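Local atomic coordinates of beta-galactosidase (Bacillus circulans subsp. alkalophilus, PDB entry 3TTY), a protein that hydrolyses terminal beta-D-galactosyl residues of beta-galactosides as a glycoside hydrolase, binding galactose in the pocket of a TIM-barrel domain. Residues P283-R295 with R328-D340. Numbering follows the deposited sequence.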
loop_
_atom_site.group_PDB
_atom_site.type_symbol
_atom_site.label_atom_id
_atom_site.label_comp_id
_atom_site.label_asym_id
_atom_site.label_seq_id
_atom_site.Cartn_x
_atom_site.Cartn_y
_atom_site.Cartn_z
ATOM N N PRO A 283 23.656 1.662 7.553
ATOM C CA PRO A 283 25.033 2.145 7.373
ATOM C C PRO A 283 25.722 2.465 8.703
ATOM O O PRO A 283 25.176 3.194 9.541
ATOM C CB PRO A 283 24.851 3.417 6.543
ATOM C CG PRO A 283 23.562 3.210 5.821
ATOM C CD PRO A 283 22.686 2.431 6.759
ATOM N N PHE A 284 26.921 1.929 8.893
ATOM C CA PHE A 284 27.653 2.146 10.146
ATOM C C PHE A 284 27.893 3.637 10.411
ATOM O O PHE A 284 27.874 4.076 11.568
ATOM C CB PHE A 284 28.968 1.352 10.159
ATOM C CG PHE A 284 28.813 -0.078 9.687
ATOM C CD1 PHE A 284 29.750 -0.650 8.836
ATOM C CD2 PHE A 284 27.718 -0.846 10.088
ATOM C CE1 PHE A 284 29.606 -1.959 8.405
ATOM C CE2 PHE A 284 27.562 -2.160 9.653
ATOM C CZ PHE A 284 28.507 -2.716 8.815
ATOM N N SER A 285 28.103 4.410 9.344
ATOM C CA SER A 285 28.326 5.851 9.471
ATOM C C SER A 285 27.037 6.562 9.888
ATOM O O SER A 285 27.076 7.639 10.490
ATOM C CB SER A 285 28.855 6.440 8.163
ATOM O OG SER A 285 27.930 6.260 7.105
ATOM N N PHE A 286 25.898 5.951 9.573
ATOM C CA PHE A 286 24.633 6.491 10.031
ATOM C C PHE A 286 24.439 6.335 11.537
ATOM O O PHE A 286 24.056 7.293 12.212
ATOM C CB PHE A 286 23.429 5.894 9.293
ATOM C CG PHE A 286 22.122 6.470 9.757
ATOM C CD1 PHE A 286 21.663 7.674 9.244
ATOM C CD2 PHE A 286 21.382 5.843 10.746
ATOM C CE1 PHE A 286 20.472 8.232 9.693
ATOM C CE2 PHE A 286 20.187 6.393 11.196
ATOM C CZ PHE A 286 19.735 7.593 10.669
ATOM N N THR A 287 24.677 5.146 12.085
ATOM C CA THR A 287 24.500 5.030 13.529
ATOM C C THR A 287 25.535 5.895 14.270
ATOM O O THR A 287 25.251 6.433 15.337
ATOM C CB THR A 287 24.343 3.554 14.069
ATOM O OG1 THR A 287 25.367 3.242 15.029
ATOM C CG2 THR A 287 24.333 2.548 12.964
ATOM N N ALA A 288 26.705 6.092 13.675
ATOM C CA ALA A 288 27.672 7.038 14.236
ATOM C C ALA A 288 27.107 8.472 14.222
ATOM O O ALA A 288 27.231 9.228 15.195
ATOM C CB ALA A 288 28.994 6.975 13.465
ATOM N N MET A 289 26.484 8.845 13.109
ATOM C CA MET A 289 25.858 10.157 13.000
ATOM C C MET A 289 24.759 10.342 14.060
ATOM O O MET A 289 24.590 11.439 14.601
ATOM C CB MET A 289 25.305 10.386 11.582
ATOM C CG MET A 289 24.915 11.837 11.307
ATOM S SD MET A 289 24.222 12.121 9.671
ATOM C CE MET A 289 22.864 10.949 9.664
ATOM N N ALA A 290 24.032 9.270 14.371
ATOM C CA ALA A 290 23.004 9.334 15.417
ATOM C C ALA A 290 23.563 9.517 16.847
ATOM O O ALA A 290 23.057 10.342 17.614
ATOM C CB ALA A 290 22.059 8.118 15.339
ATOM N N HIS A 291 24.594 8.753 17.209
ATOM C CA HIS A 291 25.234 8.951 18.503
ATOM C C HIS A 291 25.734 10.386 18.541
ATOM O O HIS A 291 25.592 11.092 19.546
ATOM C CB HIS A 291 26.445 8.029 18.690
ATOM C CG HIS A 291 26.120 6.567 18.780
ATOM N ND1 HIS A 291 25.332 6.033 19.774
ATOM C CD2 HIS A 291 26.533 5.519 18.025
ATOM C CE1 HIS A 291 25.248 4.723 19.612
ATOM N NE2 HIS A 291 25.971 4.389 18.558
ATOM N N ASN A 292 26.355 10.794 17.436
ATOM C CA ASN A 292 26.900 12.136 17.302
ATOM C C ASN A 292 25.838 13.190 17.591
ATOM O O ASN A 292 26.042 14.085 18.406
ATOM C CB ASN A 292 27.463 12.330 15.896
ATOM C CG ASN A 292 28.502 13.434 15.825
ATOM O OD1 ASN A 292 28.316 14.528 16.375
ATOM N ND2 ASN A 292 29.605 13.152 15.145
ATOM N N LEU A 293 24.690 13.064 16.936
ATOM C CA LEU A 293 23.598 14.002 17.142
ATOM C C LEU A 293 23.172 14.025 18.602
ATOM O O LEU A 293 22.764 15.057 19.121
ATOM C CB LEU A 293 22.401 13.633 16.259
ATOM C CG LEU A 293 21.176 14.533 16.396
ATOM C CD1 LEU A 293 21.497 15.950 15.901
ATOM C CD2 LEU A 293 20.012 13.953 15.628
ATOM N N MET A 294 23.256 12.886 19.278
ATOM C CA MET A 294 22.790 12.836 20.656
ATOM C C MET A 294 23.743 13.617 21.550
ATOM O O MET A 294 23.345 14.212 22.558
ATOM C CB MET A 294 22.648 11.391 21.143
ATOM C CG MET A 294 21.589 10.561 20.420
ATOM S SD MET A 294 19.894 11.125 20.622
ATOM C CE MET A 294 19.711 12.178 19.178
ATOM N N ARG A 295 25.015 13.587 21.183
ATOM C CA ARG A 295 26.017 14.381 21.867
ATOM C C ARG A 295 25.744 15.864 21.618
ATOM O O ARG A 295 25.911 16.700 22.506
ATOM C CB ARG A 295 27.405 14.011 21.354
ATOM C CG ARG A 295 28.524 14.764 22.012
ATOM C CD ARG A 295 29.864 14.224 21.549
ATOM N NE ARG A 295 30.295 14.744 20.253
ATOM C CZ ARG A 295 30.531 14.001 19.173
ATOM N NH1 ARG A 295 30.345 12.683 19.200
ATOM N NH2 ARG A 295 30.959 14.584 18.056
ATOM N N ARG A 328 29.917 -5.862 20.849
ATOM C CA ARG A 328 31.009 -5.103 21.464
ATOM C C ARG A 328 31.431 -3.906 20.601
ATOM O O ARG A 328 31.617 -2.802 21.108
ATOM C CB ARG A 328 32.201 -6.021 21.710
ATOM C CG ARG A 328 33.411 -5.363 22.333
ATOM C CD ARG A 328 34.401 -6.458 22.671
ATOM N NE ARG A 328 35.667 -5.972 23.203
ATOM C CZ ARG A 328 36.719 -5.664 22.451
ATOM N NH1 ARG A 328 36.648 -5.771 21.131
ATOM N NH2 ARG A 328 37.842 -5.243 23.015
ATOM N N LEU A 329 31.585 -4.146 19.300
ATOM C CA LEU A 329 31.894 -3.097 18.327
ATOM C C LEU A 329 30.946 -1.908 18.476
ATOM O O LEU A 329 31.376 -0.771 18.647
ATOM C CB LEU A 329 31.756 -3.646 16.907
ATOM C CG LEU A 329 32.756 -3.277 15.810
ATOM C CD1 LEU A 329 32.068 -3.335 14.457
ATOM C CD2 LEU A 329 33.408 -1.921 16.017
ATOM N N TRP A 330 29.649 -2.197 18.416
ATOM C CA TRP A 330 28.607 -1.169 18.437
ATOM C C TRP A 330 28.434 -0.478 19.790
ATOM O O TRP A 330 27.916 0.641 19.851
ATOM C CB TRP A 330 27.273 -1.753 17.953
ATOM C CG TRP A 330 27.284 -2.126 16.509
ATOM C CD1 TRP A 330 28.338 -2.034 15.657
ATOM C CD2 TRP A 330 26.188 -2.646 15.742
ATOM N NE1 TRP A 330 27.973 -2.454 14.403
ATOM C CE2 TRP A 330 26.658 -2.838 14.425
ATOM C CE3 TRP A 330 24.857 -2.970 16.041
ATOM C CZ2 TRP A 330 25.852 -3.342 13.405
ATOM C CZ3 TRP A 330 24.049 -3.474 15.024
ATOM C CH2 TRP A 330 24.550 -3.653 13.720
ATOM N N SER A 331 28.853 -1.145 20.865
ATOM C CA SER A 331 28.888 -0.521 22.195
ATOM C C SER A 331 30.005 0.514 22.280
ATOM O O SER A 331 29.780 1.629 22.740
ATOM C CB SER A 331 29.081 -1.563 23.313
ATOM O OG SER A 331 28.060 -2.544 23.306
ATOM N N TYR A 332 31.213 0.142 21.853
ATOM C CA TYR A 332 32.316 1.100 21.849
ATOM C C TYR A 332 32.131 2.199 20.802
ATOM O O TYR A 332 32.681 3.296 20.942
ATOM C CB TYR A 332 33.669 0.411 21.678
ATOM C CG TYR A 332 34.138 -0.286 22.933
ATOM C CD1 TYR A 332 34.342 0.428 24.107
ATOM C CD2 TYR A 332 34.370 -1.653 22.945
ATOM C CE1 TYR A 332 34.760 -0.206 25.270
ATOM C CE2 TYR A 332 34.788 -2.291 24.094
ATOM C CZ TYR A 332 34.979 -1.562 25.250
ATOM O OH TYR A 332 35.403 -2.196 26.385
ATOM N N GLN A 333 31.358 1.914 19.757
ATOM C CA GLN A 333 31.033 2.961 18.808
ATOM C C GLN A 333 30.235 4.059 19.518
ATOM O O GLN A 333 30.488 5.242 19.310
ATOM C CB GLN A 333 30.275 2.435 17.586
ATOM C CG GLN A 333 30.248 3.440 16.427
ATOM C CD GLN A 333 29.323 3.013 15.306
ATOM O OE1 GLN A 333 28.283 2.393 15.547
ATOM N NE2 GLN A 333 29.700 3.339 14.068
ATOM N N ALA A 334 29.287 3.664 20.361
ATOM C CA ALA A 334 28.534 4.629 21.145
ATOM C C ALA A 334 29.469 5.427 22.051
ATOM O O ALA A 334 29.430 6.663 22.072
ATOM C CB ALA A 334 27.467 3.947 21.951
ATOM N N VAL A 335 30.323 4.724 22.786
ATOM C CA VAL A 335 31.235 5.392 23.702
ATOM C C VAL A 335 32.115 6.392 22.954
ATOM O O VAL A 335 32.338 7.512 23.416
ATOM C CB VAL A 335 32.121 4.380 24.455
ATOM C CG1 VAL A 335 33.096 5.113 25.380
ATOM C CG2 VAL A 335 31.249 3.391 25.230
ATOM N N ALA A 336 32.598 5.970 21.788
ATOM C CA ALA A 336 33.446 6.785 20.925
ATOM C C ALA A 336 32.787 8.123 20.579
ATOM O O ALA A 336 33.472 9.112 20.316
ATOM C CB ALA A 336 33.756 6.019 19.647
ATOM N N HIS A 337 31.457 8.151 20.570
ATOM C CA HIS A 337 30.750 9.362 20.176
ATOM C C HIS A 337 30.139 10.143 21.325
ATOM O O HIS A 337 29.446 11.126 21.099
ATOM C CB HIS A 337 29.740 9.078 19.067
ATOM C CG HIS A 337 30.387 8.659 17.785
ATOM N ND1 HIS A 337 31.037 9.549 16.957
ATOM C CD2 HIS A 337 30.532 7.441 17.215
ATOM C CE1 HIS A 337 31.532 8.901 15.919
ATOM N NE2 HIS A 337 31.235 7.621 16.049
ATOM N N GLY A 338 30.441 9.742 22.557
ATOM C CA GLY A 338 30.059 10.538 23.708
ATOM C C GLY A 338 29.298 9.792 24.783
ATOM O O GLY A 338 28.960 10.361 25.811
ATOM N N ALA A 339 29.025 8.514 24.558
ATOM C CA ALA A 339 28.270 7.727 25.534
ATOM C C ALA A 339 29.110 7.393 26.765
ATOM O O ALA A 339 30.228 6.908 26.643
ATOM C CB ALA A 339 27.733 6.446 24.887
ATOM N N ASP A 340 28.569 7.660 27.949
ATOM C CA ASP A 340 29.257 7.351 29.200
ATOM C C ASP A 340 28.555 6.229 29.957
ATOM O O ASP A 340 28.805 6.003 31.141
ATOM C CB ASP A 340 29.390 8.597 30.084
ATOM C CG ASP A 340 30.623 9.424 29.747
ATOM O OD1 ASP A 340 31.327 9.060 28.783
ATOM O OD2 ASP A 340 30.879 10.438 30.442
HETATM O O HOH W 1 26.995 1.958 17.767
HETATM O O HOH W 2 32.316 12.084 16.889
#
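The imidazole of H291 lays one face over CA and CB of A334, with CA 3.6 Å from the ring centroid and 7° off its normal, a CH-pi contact. These are neighbouring outer helices of the TIM barrel: helix 284-295 leads toward strand 303-307, helix 328-336 leads toward strand 339-344, and their axes pass 9.2 Å apart. H291 keeps CG beside its backbone N (chi1 -67°), which brings the ring across onto the second helix; at its edge a water in the ring plane, 2.8 Å from H291 NE2, also lies within bonding distance of W330 O and Q333 OE1. Q333 reaches the other way, fully extended, and its NE2 gives F284 O a bond of 3.2 Å from the face opposite A288 N, while NE2 also bonds outside the pair to E618. T287 OG1 adds a weak bond to Q333 OE1. The H337 ring has A288 O over one face, and its NE2 comes 3.5 Å from A288 CB while also bonding to E618. Beyond it, G338 closes the second helix in a Schellman motif. R295 bends at chi3 to bring its guanidinium to this helix end, and NH2 also forms a salt bridge with D442. With an alanine here the guanidinium is gone, and H337 O and D442 would probably be left without this partner. The guanidinium meets H337 O edge-on, with R295 NH1 2.6 Å from that oxygen and above its carbonyl plane.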